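Local structure of PilM (Escherichia coli, 3EOI) at residues Glu13-Ala18 with Leu82-Asp87; Asn57-Ile62 with Phe68-Glu73; Arg98-Asp101 with Arg105-Ser108. The protein is of unknown function but, as a plasmid-encoded member of the PilM family, probably takes part in pilus biogenesis. All coordinates share one frame; numbering follows the deposited sequence.

Following the chain from the N terminus, helix 10-34 supplies the first half of contact 1, which closes only when helix 77-84 comes back against it, 64 residues later. Contact 2 is nested inside that long loop: strands 59-63 and 66-72 pair there as a hairpin, and the second strand leads on to helix 77-84. The two contacts touch where Gln17 NE2 reaches Asn57 O, so that helix, hairpin and second helix are tied together. Contact 3 comes later, in series, and closes a short loop at the opposite outer strand of the same antiparallel sheet. Its centre lies about 17 Å from that of contact 2, without touching it.

Contact 1 of 3, residues Glu13-Ala18 with Leu82-Asp87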
ATOM      1  N   GLU A  13     -12.952   0.530 -10.118  1.00  8.23           N
ATOM      2  CA  GLU A  13     -11.747   1.254  -9.682  1.00  8.82           C
ATOM      3  C   GLU A  13     -11.104   0.579  -8.466  1.00  9.35           C
ATOM      4  O   GLU A  13      -9.845   0.386  -8.449  1.00 10.25           O
ATOM      5  CB  GLU A  13     -12.087   2.723  -9.343  1.00 11.55           C
ATOM      6  CG  GLU A  13     -12.404   3.576 -10.543  1.00 12.72           C
ATOM      7  CD  GLU A  13     -13.021   4.918 -10.208  1.00 14.81           C
ATOM      8  OE1 GLU A  13     -13.272   5.167  -8.994  1.00 14.21           O
ATOM      9  OE2 GLU A  13     -13.229   5.720 -11.198  1.00 14.18           O
ATOM     10  N   ILE A  14     -11.901   0.246  -7.438  1.00  8.69           N
ATOM     11  CA  ILE A  14     -11.251  -0.338  -6.234  1.00  8.69           C
ATOM     12  C   ILE A  14     -10.758  -1.734  -6.523  1.00  8.76           C
ATOM     13  O   ILE A  14      -9.754  -2.185  -5.988  1.00  9.13           O
ATOM     14  CB  ILE A  14     -12.126  -0.288  -4.938  1.00 11.34           C
ATOM     15  CG1 ILE A  14     -13.367  -1.195  -5.054  1.00 13.14           C
ATOM     16  CG2 ILE A  14     -12.372   1.198  -4.555  1.00 13.86           C
ATOM     17  CD1 ILE A  14     -14.112  -1.446  -3.728  1.00 14.42           C
ATOM     18  N   THR A  15     -11.444  -2.454  -7.418  1.00  7.98           N
ATOM     19  CA  THR A  15     -10.946  -3.774  -7.771  1.00  8.33           C
ATOM     20  C   THR A  15      -9.567  -3.710  -8.388  1.00  8.94           C
ATOM     21  O   THR A  15      -8.703  -4.470  -7.982  1.00 10.39           O
ATOM     22  CB  THR A  15     -11.895  -4.478  -8.741  1.00  9.25           C
ATOM     23  OG1 THR A  15     -13.211  -4.558  -8.163  1.00 10.06           O
ATOM     24  CG2 THR A  15     -11.368  -5.881  -9.106  1.00 12.85           C
ATOM     25  N   GLN A  16      -9.352  -2.773  -9.302  1.00  8.43           N
ATOM     26  CA  GLN A  16      -8.058  -2.634  -9.936  1.00  9.40           C
ATOM     27  C   GLN A  16      -7.009  -2.026  -8.986  1.00 10.68           C
ATOM     28  O   GLN A  16      -5.842  -2.441  -8.960  1.00 11.46           O
ATOM     29  CB  GLN A  16      -8.172  -1.764 -11.171  1.00 11.99           C
ATOM     30  CG  GLN A  16      -6.881  -1.767 -12.014  1.00 20.13           C
ATOM     31  CD  GLN A  16      -6.573  -3.163 -12.609  1.00 15.32           C
ATOM     32  OE1 GLN A  16      -7.436  -3.825 -13.202  1.00 20.38           O
ATOM     33  NE2 GLN A  16      -5.326  -3.625 -12.405  1.00 21.13           N
ATOM     34  N   GLN A  17      -7.422  -1.074  -8.143  1.00  9.73           N
ATOM     35  CA  GLN A  17      -6.532  -0.517  -7.133  1.00  9.90           C
ATOM     36  C   GLN A  17      -6.052  -1.612  -6.191  1.00  8.24           C
ATOM     37  O   GLN A  17      -4.853  -1.648  -5.845  1.00  9.27           O
ATOM     38  CB  GLN A  17      -7.289   0.506  -6.340  1.00 11.35           C
ATOM     39  CG  GLN A  17      -6.567   1.001  -5.106  1.00 18.25           C
ATOM     40  CD  GLN A  17      -5.389   1.853  -5.431  1.00 16.24           C
ATOM     41  OE1 GLN A  17      -5.463   3.117  -5.414  1.00 19.45           O
ATOM     42  NE2 GLN A  17      -4.258   1.189  -5.699  1.00 18.07           N
ATOM     43  N   ALA A  18      -6.924  -2.546  -5.745  1.00  6.51           N
ATOM     44  CA  ALA A  18      -6.464  -3.563  -4.843  1.00  7.65           C
ATOM     45  C   ALA A  18      -5.544  -4.511  -5.555  1.00  8.56           C
ATOM     46  O   ALA A  18      -4.555  -4.964  -4.953  1.00  9.75           O
ATOM     47  CB  ALA A  18      -7.689  -4.344  -4.295  1.00  8.50           C
ATOM     48  N   LEU A  82      -8.442  -7.514   1.186  1.00  8.48           N
ATOM     49  CA  LEU A  82      -8.569  -8.807   1.903  1.00  8.57           C
ATOM     50  C   LEU A  82      -9.055  -9.946   0.981  1.00 10.07           C
ATOM     51  O   LEU A  82      -8.547 -11.092   0.965  1.00 10.26           O
ATOM     52  CB  LEU A  82      -9.481  -8.622   3.134  1.00  8.95           C
ATOM     53  CG  LEU A  82      -8.791  -7.739   4.166  1.00 10.69           C
ATOM     54  CD1 LEU A  82      -9.789  -7.275   5.223  1.00  9.84           C
ATOM     55  CD2 LEU A  82      -7.628  -8.578   4.765  1.00 10.90           C
ATOM     56  N   GLU A  83     -10.047  -9.663   0.159  1.00  9.39           N
ATOM     57  CA  GLU A  83     -10.464 -10.695  -0.772  1.00  8.89           C
ATOM     58  C   GLU A  83      -9.319 -11.191  -1.657  1.00  8.66           C
ATOM     59  O   GLU A  83      -9.171 -12.397  -1.863  1.00  9.62           O
ATOM     60  CB  GLU A  83     -11.556 -10.127  -1.702  1.00  8.60           C
ATOM     61  CG  GLU A  83     -12.072 -11.157  -2.693  1.00 10.51           C
ATOM     62  CD  GLU A  83     -13.161 -10.610  -3.580  1.00 11.63           C
ATOM     63  OE1 GLU A  83     -13.276  -9.369  -3.711  1.00 12.70           O
ATOM     64  OE2 GLU A  83     -13.863 -11.438  -4.169  1.00 10.51           O
ATOM     65  N   GLN A  84      -8.598 -10.264  -2.253  1.00  7.19           N
ATOM     66  CA  GLN A  84      -7.620 -10.626  -3.294  1.00  7.54           C
ATOM     67  C   GLN A  84      -6.339 -11.184  -2.677  1.00  8.97           C
ATOM     68  O   GLN A  84      -5.476 -11.658  -3.397  1.00 11.24           O
ATOM     69  CB  GLN A  84      -7.330  -9.417  -4.182  1.00  7.79           C
ATOM     70  CG  GLN A  84      -8.572  -9.030  -5.052  1.00  8.48           C
ATOM     71  CD  GLN A  84      -8.224  -7.882  -5.995  1.00  7.65           C
ATOM     72  OE1 GLN A  84      -7.076  -7.777  -6.443  1.00  9.30           O
ATOM     73  NE2 GLN A  84      -9.206  -7.037  -6.298  1.00  9.33           N
ATOM     74  N   SER A  85      -6.236 -11.124  -1.346  1.00  8.16           N
ATOM     75  CA  SER A  85      -5.115 -11.752  -0.600  1.00  9.37           C
ATOM     76  C   SER A  85      -5.596 -12.944   0.270  1.00 10.26           C
ATOM     77  O   SER A  85      -4.866 -13.426   1.143  1.00 10.21           O
ATOM     78  CB  SER A  85      -4.416 -10.682   0.270  1.00  9.07           C
ATOM     79  OG  SER A  85      -5.237 -10.355   1.393  1.00  9.17           O
ATOM     80  N   GLY A  86      -6.814 -13.449   0.045  1.00 10.15           N
ATOM     81  CA  GLY A  86      -7.289 -14.640   0.773  1.00 10.27           C
ATOM     82  C   GLY A  86      -7.320 -14.344   2.267  1.00 11.12           C
ATOM     83  O   GLY A  86      -7.076 -15.198   3.110  1.00 11.38           O
ATOM     84  N   ASP A  87      -7.582 -13.088   2.598  1.00 10.16           N
ATOM     85  CA  ASP A  87      -7.679 -12.617   3.982  1.00 10.77           C
ATOM     86  C   ASP A  87      -6.387 -12.596   4.718  1.00 11.58           C
ATOM     87  O   ASP A  87      -6.369 -12.496   5.973  1.00 14.57           O
ATOM     88  CB  ASP A  87      -8.687 -13.472   4.773  1.00 15.76           C
ATOM     89  CG  ASP A  87     -10.092 -13.272   4.281  1.00 43.43           C
ATOM     90  OD1 ASP A  87     -10.455 -12.119   3.989  1.00 21.82           O
ATOM     91  OD2 ASP A  87     -10.841 -14.246   4.147  1.00 21.79           O
TER
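Ala18 and Gln84 mark the nearest approach of the two backbones, their CA atoms 7.3 Å apart, where the last turn of helix 77-84 faces helix 10-34. Gln84 carries the contact almost alone. Its chain is extended beyond CG (chi2 -176°), which brings the amide over to helix 10-34, and it crosses the Thr15 side chain at about a right angle. NE2 gives a hydrogen bond of 3.1 Å to Thr15 O, nearly straight at 172°, which arrives in the carbonyl plane on a lone pair; the acceptor also lies close to the plane of the amide. Glutamine suits this place because it combines reach with an N-H for a main-chain oxygen.

Apolar atoms flank the same nitrogen. The Thr15 methyl CG2 lies 3.7 Å from Gln84 NE2, while Thr15 OG1 turns back to its own helix and bonds Thr11 O. Ala18 points its small CB toward the second helix, 3.7 Å from Gln84 NE2, and a methyl group here leaves room for the amide. With an alanine here in place of Gln84, Thr15 O is likely to lose this donor and a gap to open beside Ala18 CB.

A Schellman motif closes the C-terminal end of helix 77-84: Asp87 N returns to Leu82 O at 2.8 Å and Gly86 N to Glu83 O at 3.2 Å. Gly86 is the C-prime residue, and its positive phi is easily adopted without a side chain.

The neighbours extend the interface along both helices. Gln84 also rests on Ala19 and Ile22 of helix 10-34, and Ala18 packs on Leu77, Ala80 and Leu81 of helix 77-84. Gln17, on Leu77 as well, bonds Asn57 O through NE2, linking the helix pair to the loop just before strand 59-63.

Contact 2 of 3, residues Asn57-Ile62 with Phe68-Glu73; sequences NVSHLI and FVWAKE
Ser59 and Trp70 form the close-packed heart of this antiparallel hairpin. Ser59 N bonds Trp70 O at 3.1 Å and Trp70 N returns to Ser59 O at 2.9 Å; Leu61 and Phe68 make the next hydrogen-bonded pair. Trp70 CG stands between its backbone N and carbonyl carbon (chi1 67°), which swings the indole across the neighbouring strand. Ser59 CB then lies over one face, 3.7 Å from the centroid of the five-membered ring, a CH-pi contact that a small serine permits. Leu61 CB meets the indole at its edge, 3.9 Å from CZ3.

On the side of His60 and Val69, Val69 CG1 meets Val58 CG2 at 3.6 Å near Tyr24 of helix 10-34; branched valines fill this buried layer. His60 CB reaches Val69 CG2, while its ring leads away and NE2 bonds Leu45 N. Contact thins out toward Asn57, whose O lies 3.6 Å from Ala71 CB and whose ND2 bonds Asp20. Ser59, Leu61 and Trp70 keep part of their surface to solvent, whereas Phe68 on the same face is buried against strand 119-123.

Main-chain bonds thus fix the register, whereas carbon contacts hold the side chains on both surfaces.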
ATOM      1  N   ASN A  57      -1.204   4.498  -8.677  1.00 25.90           N
ATOM      2  CA  ASN A  57      -2.129   4.321  -7.585  1.00 24.43           C
ATOM      3  C   ASN A  57      -1.596   3.507  -6.403  1.00 20.72           C
ATOM      4  O   ASN A  57      -2.357   3.148  -5.526  1.00 22.21           O
ATOM      5  CB  ASN A  57      -3.480   3.762  -8.066  1.00 27.36           C
ATOM      6  CG  ASN A  57      -3.324   2.478  -8.807  1.00 46.41           C
ATOM      7  OD1 ASN A  57      -2.191   2.011  -8.944  1.00 30.25           O
ATOM      8  ND2 ASN A  57      -4.440   1.893  -9.312  1.00 28.52           N
ATOM      9  N   VAL A  58      -0.291   3.258  -6.365  1.00 17.93           N
ATOM     10  CA  VAL A  58       0.303   2.618  -5.168  1.00 17.84           C
ATOM     11  C   VAL A  58       1.679   3.220  -4.923  1.00 14.00           C
ATOM     12  O   VAL A  58       2.409   3.485  -5.879  1.00 15.03           O
ATOM     13  CB  VAL A  58       0.319   1.081  -5.235  1.00 20.15           C
ATOM     14  CG1 VAL A  58       0.740   0.578  -6.562  1.00 28.90           C
ATOM     15  CG2 VAL A  58       1.176   0.504  -4.115  1.00 27.43           C
ATOM     16  N   SER A  59       2.015   3.538  -3.661  1.00 11.75           N
ATOM     17  CA  SER A  59       3.260   4.211  -3.314  1.00 10.58           C
ATOM     18  C   SER A  59       3.957   3.379  -2.237  1.00  8.43           C
ATOM     19  O   SER A  59       3.319   2.585  -1.560  1.00  8.43           O
ATOM     20  CB  SER A  59       2.967   5.573  -2.731  1.00 12.24           C
ATOM     21  OG  SER A  59       2.187   6.358  -3.684  1.00 13.92           O
ATOM     22  N   HIS A  60       5.280   3.557  -2.154  1.00  8.16           N
ATOM     23  CA  HIS A  60       6.042   2.916  -1.135  1.00  8.26           C
ATOM     24  C   HIS A  60       7.258   3.691  -0.675  1.00  9.15           C
ATOM     25  O   HIS A  60       7.686   4.670  -1.289  1.00  9.72           O
ATOM     26  CB  HIS A  60       6.388   1.471  -1.520  1.00 10.28           C
ATOM     27  CG  HIS A  60       7.663   1.329  -2.311  1.00 10.94           C
ATOM     28  ND1 HIS A  60       7.694   1.506  -3.677  1.00 11.68           N
ATOM     29  CD2 HIS A  60       8.916   0.924  -1.950  1.00 10.92           C
ATOM     30  CE1 HIS A  60       8.930   1.291  -4.120  1.00 11.20           C
ATOM     31  NE2 HIS A  60       9.687   0.935  -3.095  1.00 12.70           N
ATOM     32  N   LEU A  61       7.746   3.291   0.488  1.00  8.35           N
ATOM     33  CA  LEU A  61       8.901   3.968   1.054  1.00  8.68           C
ATOM     34  C   LEU A  61       9.524   3.033   2.063  1.00  8.08           C
ATOM     35  O   LEU A  61       8.830   2.344   2.792  1.00 10.11           O
ATOM     36  CB  LEU A  61       8.544   5.287   1.767  1.00  9.45           C
ATOM     37  CG  LEU A  61       9.630   5.908   2.683  1.00 10.50           C
ATOM     38  CD1 LEU A  61      10.681   6.605   1.828  1.00 11.20           C
ATOM     39  CD2 LEU A  61       8.912   6.901   3.595  1.00 10.74           C
ATOM     40  N   ILE A  62      10.848   2.917   2.013  1.00  5.88           N
ATOM     41  CA  ILE A  62      11.584   2.236   3.068  1.00  7.01           C
ATOM     42  C   ILE A  62      12.158   3.277   4.035  1.00  8.60           C
ATOM     43  O   ILE A  62      12.832   4.206   3.603  1.00  8.79           O
ATOM     44  CB  ILE A  62      12.743   1.389   2.499  1.00  7.67           C
ATOM     45  CG1 ILE A  62      12.206   0.401   1.437  1.00  8.91           C
ATOM     46  CG2 ILE A  62      13.504   0.727   3.667  1.00 10.18           C
ATOM     47  CD1 ILE A  62      13.301  -0.175   0.506  1.00  8.31           C
ATOM     48  N   PHE A  68       6.860   0.496   3.799  1.00  6.26           N
ATOM     49  CA  PHE A  68       5.477   0.966   3.877  1.00  6.12           C
ATOM     50  C   PHE A  68       4.947   1.046   2.442  1.00  7.49           C
ATOM     51  O   PHE A  68       5.614   1.638   1.535  1.00  7.64           O
ATOM     52  CB  PHE A  68       5.437   2.396   4.395  1.00  8.99           C
ATOM     53  CG  PHE A  68       5.983   2.578   5.774  1.00  8.59           C
ATOM     54  CD1 PHE A  68       5.133   2.701   6.865  1.00 10.65           C
ATOM     55  CD2 PHE A  68       7.381   2.628   5.992  1.00 11.56           C
ATOM     56  CE1 PHE A  68       5.663   2.847   8.176  1.00 11.10           C
ATOM     57  CE2 PHE A  68       7.887   2.760   7.259  1.00 10.47           C
ATOM     58  CZ  PHE A  68       7.045   2.876   8.347  1.00 13.67           C
ATOM     59  N   VAL A  69       3.744   0.518   2.241  1.00  5.81           N
ATOM     60  CA  VAL A  69       3.109   0.506   0.934  1.00  6.13           C
ATOM     61  C   VAL A  69       1.681   1.009   1.175  1.00  8.23           C
ATOM     62  O   VAL A  69       1.002   0.567   2.117  1.00  7.80           O
ATOM     63  CB  VAL A  69       3.029  -0.930   0.333  1.00  6.45           C
ATOM     64  CG1 VAL A  69       2.257  -0.943  -0.976  1.00 11.37           C
ATOM     65  CG2 VAL A  69       4.423  -1.482   0.177  1.00 11.83           C
ATOM     66  N   TRP A  70       1.240   1.952   0.369  1.00  7.07           N
ATOM     67  CA  TRP A  70      -0.067   2.536   0.675  1.00  5.83           C
ATOM     68  C   TRP A  70      -0.843   3.006  -0.542  1.00  7.42           C
ATOM     69  O   TRP A  70      -0.283   3.239  -1.644  1.00  7.27           O
ATOM     70  CB  TRP A  70       0.098   3.711   1.651  1.00  7.27           C
ATOM     71  CG  TRP A  70       0.830   4.953   1.084  1.00  7.95           C
ATOM     72  CD1 TRP A  70       0.278   5.977   0.392  1.00  8.23           C
ATOM     73  CD2 TRP A  70       2.237   5.225   1.155  1.00  6.57           C
ATOM     74  NE1 TRP A  70       1.234   6.907   0.072  1.00  8.41           N
ATOM     75  CE2 TRP A  70       2.461   6.451   0.500  1.00  8.02           C
ATOM     76  CE3 TRP A  70       3.325   4.555   1.722  1.00  8.31           C
ATOM     77  CZ2 TRP A  70       3.704   7.003   0.393  1.00  9.00           C
ATOM     78  CZ3 TRP A  70       4.607   5.130   1.586  1.00  8.16           C
ATOM     79  CH2 TRP A  70       4.765   6.355   0.914  1.00  8.95           C
ATOM     80  N   ALA A  71      -2.153   3.115  -0.307  1.00  8.48           N
ATOM     81  CA  ALA A  71      -3.064   3.651  -1.347  1.00  9.79           C
ATOM     82  C   ALA A  71      -4.172   4.462  -0.709  1.00 10.22           C
ATOM     83  O   ALA A  71      -4.550   4.232   0.437  1.00 11.01           O
ATOM     84  CB  ALA A  71      -3.630   2.527  -2.218  1.00 10.92           C
ATOM     85  N   LYS A  72      -4.678   5.448  -1.454  1.00 11.24           N
ATOM     86  CA  LYS A  72      -5.767   6.291  -0.976  1.00 13.36           C
ATOM     87  C   LYS A  72      -6.972   5.420  -0.613  1.00 10.82           C
ATOM     88  O   LYS A  72      -7.406   4.628  -1.424  1.00 10.73           O
ATOM     89  CB  LYS A  72      -6.168   7.289  -2.072  1.00 16.68           C
ATOM     90  CG  LYS A  72      -7.399   8.146  -1.759  1.00 32.58           C
ATOM     91  CD  LYS A  72      -7.399   9.515  -2.525  1.00 24.33           C
ATOM     92  CE  LYS A  72      -8.325   9.522  -3.761  1.00 33.37           C
ATOM     93  NZ  LYS A  72      -8.425  10.881  -4.441  1.00 28.38           N
ATOM     94  N   GLU A  73      -7.521   5.630   0.580  1.00  9.35           N
ATOM     95  CA  GLU A  73      -8.656   4.815   1.076  1.00  8.90           C
ATOM     96  C   GLU A  73      -9.941   5.165   0.314  1.00  8.39           C
ATOM     97  O   GLU A  73     -10.181   6.312  -0.018  1.00  9.01           O
ATOM     98  CB  GLU A  73      -8.850   5.163   2.537  1.00 12.55           C
ATOM     99  CG  GLU A  73      -9.689   4.267   3.367  1.00 25.20           C
ATOM    100  CD  GLU A  73      -9.748   4.806   4.799  1.00 14.53           C
ATOM    101  OE1 GLU A  73      -9.549   6.056   4.985  1.00 25.40           O
ATOM    102  OE2 GLU A  73      -9.999   4.017   5.728  1.00 25.17           O
TER

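Contact 3 of 3, residues Arg98-Asp101 with Arg105-Ser108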
ATOM      1  N   ARG A  98      -1.487   9.474  12.350  1.00 15.05           N
ATOM      2  CA  ARG A  98      -1.300   8.316  13.229  1.00 15.63           C
ATOM      3  C   ARG A  98      -1.586   6.989  12.537  1.00 12.89           C
ATOM      4  O   ARG A  98      -2.563   6.872  11.766  1.00 13.80           O
ATOM      5  CB  ARG A  98      -2.243   8.391  14.442  1.00 18.32           C
ATOM      6  CG  ARG A  98      -1.960   9.535  15.419  1.00 40.97           C
ATOM      7  CD  ARG A  98      -0.532   9.486  15.957  1.00 24.26           C
ATOM      8  NE  ARG A  98       0.289  10.511  15.336  1.00 42.71           N
ATOM      9  CZ  ARG A  98       0.260  11.791  15.692  1.00 28.16           C
ATOM     10  NH1 ARG A  98       1.036  12.669  15.058  1.00 43.14           N
ATOM     11  NH2 ARG A  98      -0.556  12.189  16.669  1.00 43.15           N
ATOM     12  N   LEU A  99      -0.765   5.992  12.872  1.00 11.79           N
ATOM     13  CA  LEU A  99      -0.998   4.637  12.399  1.00 10.48           C
ATOM     14  C   LEU A  99      -2.012   3.978  13.287  1.00 11.87           C
ATOM     15  O   LEU A  99      -1.820   3.897  14.513  1.00 14.30           O
ATOM     16  CB  LEU A  99       0.340   3.823  12.401  1.00  9.47           C
ATOM     17  CG  LEU A  99       0.168   2.389  11.811  1.00  6.12           C
ATOM     18  CD1 LEU A  99      -0.169   2.527  10.299  1.00 10.58           C
ATOM     19  CD2 LEU A  99       1.452   1.509  12.005  1.00 11.63           C
ATOM     20  N   LEU A 100      -3.081   3.489  12.658  1.00 10.54           N
ATOM     21  CA  LEU A 100      -4.210   2.805  13.340  1.00 11.42           C
ATOM     22  C   LEU A 100      -4.369   1.381  12.836  1.00 11.99           C
ATOM     23  O   LEU A 100      -4.250   1.069  11.644  1.00 13.35           O
ATOM     24  CB  LEU A 100      -5.551   3.533  13.110  1.00 11.11           C
ATOM     25  CG  LEU A 100      -5.580   5.049  13.445  1.00 11.01           C
ATOM     26  CD1 LEU A 100      -7.064   5.531  13.277  1.00 12.78           C
ATOM     27  CD2 LEU A 100      -5.081   5.308  14.853  1.00 12.46           C
ATOM     28  N   ASP A 101      -4.670   0.479  13.748  1.00 11.35           N
ATOM     29  CA  ASP A 101      -4.936  -0.885  13.278  1.00 13.17           C
ATOM     30  C   ASP A 101      -6.329  -0.975  12.645  1.00 14.57           C
ATOM     31  O   ASP A 101      -7.047   0.020  12.570  1.00 15.63           O
ATOM     32  CB  ASP A 101      -4.662  -1.903  14.374  1.00 16.20           C
ATOM     33  CG  ASP A 101      -5.647  -1.823  15.521  1.00 28.63           C
ATOM     34  OD1 ASP A 101      -6.709  -1.155  15.324  1.00 17.20           O
ATOM     35  OD2 ASP A 101      -5.319  -2.417  16.610  1.00 18.51           O
ATOM     36  N   ARG A 105      -7.445   1.308  16.583  1.00 14.50           N
ATOM     37  CA  ARG A 105      -6.599   1.557  17.753  1.00 16.23           C
ATOM     38  C   ARG A 105      -5.221   2.013  17.308  1.00 16.40           C
ATOM     39  O   ARG A 105      -4.633   1.468  16.357  1.00 16.23           O
ATOM     40  CB  ARG A 105      -6.348   0.276  18.552  1.00 18.46           C
ATOM     41  CG  ARG A 105      -7.414  -0.739  18.486  1.00 44.19           C
ATOM     42  CD  ARG A 105      -8.576  -0.186  19.165  1.00 23.80           C
ATOM     43  NE  ARG A 105      -9.468  -1.232  19.684  1.00 44.65           N
ATOM     44  CZ  ARG A 105      -9.683  -1.460  20.982  1.00 27.85           C
ATOM     45  NH1 ARG A 105     -10.515  -2.419  21.350  1.00 43.92           N
ATOM     46  NH2 ARG A 105      -9.059  -0.725  21.907  1.00 43.73           N
ATOM     47  N   ARG A 106      -4.695   3.009  18.005  1.00 17.04           N
ATOM     48  CA  ARG A 106      -3.357   3.528  17.674  1.00 17.08           C
ATOM     49  C   ARG A 106      -2.284   2.451  17.806  1.00 15.49           C
ATOM     50  O   ARG A 106      -2.293   1.653  18.741  1.00 16.64           O
ATOM     51  CB  ARG A 106      -3.017   4.694  18.605  1.00 19.72           C
ATOM     52  CG  ARG A 106      -2.062   5.711  17.984  1.00 41.88           C
ATOM     53  CD  ARG A 106      -1.380   6.587  19.038  1.00 24.36           C
ATOM     54  NE  ARG A 106      -1.864   7.990  19.071  1.00 42.77           N
ATOM     55  CZ  ARG A 106      -2.432   8.578  20.129  1.00 24.74           C
ATOM     56  NH1 ARG A 106      -2.602   7.914  21.264  1.00 42.75           N
ATOM     57  NH2 ARG A 106      -2.833   9.846  20.055  1.00 42.89           N
ATOM     58  N   ILE A 107      -1.374   2.422  16.831  1.00 13.34           N
ATOM     59  CA  ILE A 107      -0.150   1.678  16.924  1.00 13.02           C
ATOM     60  C   ILE A 107       0.939   2.747  17.134  1.00 12.64           C
ATOM     61  O   ILE A 107       1.172   3.592  16.261  1.00 13.67           O
ATOM     62  CB  ILE A 107       0.107   0.839  15.651  1.00 13.43           C
ATOM     63  CG1 ILE A 107      -0.965  -0.269  15.488  1.00 12.59           C
ATOM     64  CG2 ILE A 107       1.541   0.241  15.678  1.00 13.22           C
ATOM     65  CD1 ILE A 107      -0.995  -0.914  14.130  1.00 13.95           C
ATOM     66  N   SER A 108       1.597   2.711  18.294  1.00 11.43           N
ATOM     67  CA  SER A 108       2.506   3.775  18.734  1.00 11.42           C
ATOM     68  C   SER A 108       3.891   3.650  18.126  1.00 11.90           C
ATOM     69  O   SER A 108       4.872   3.396  18.833  1.00 11.67           O
ATOM     70  CB  SER A 108       2.554   3.829  20.273  1.00 11.81           C
ATOM     71  OG  SER A 108       1.306   4.353  20.716  1.00 16.40           O
TER
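Ile107, Asp101 and Arg105 bury the most surface where the chain folds back on strand 98-100. Ile107 directs its side chain at the strand: CG2 lies 3.9 Å from Leu99 CD2, and CD1 reaches the other way to Asp101 CB, 3.8 Å off. One branched residue thus spans from Leu99 to Asp101. Its backbone N bonds Leu99 O at 2.8 Å, nearly straight (178°).

Asp101 and Arg105 are joined twice. Asp101 N gives a 2.8 Å bond to Arg105 O, and Arg105 N gives one of 2.9 Å to Asp101 OD1, reaching it from above the carboxylate plane. With CG set between backbone N and carbonyl carbon (chi1 68°), the Asp101 carboxylate turns back toward the returning chain, so a short acidic side chain serves well. Arg105 CG lies 3.3 Å from both Asp101 OD1 and OD2, but the guanidinium continues away, steeply inclined to the carboxylate.

Leu100, in the outermost strand 98-100, makes a single backbone bridge with Arg106 and on its other side pairs with Arg93 of strand 92-95. The arrangement resembles a hairpin return on the edge strand, with a weak Asx turn at Asp101, whose OD1 also accepts from His103 N.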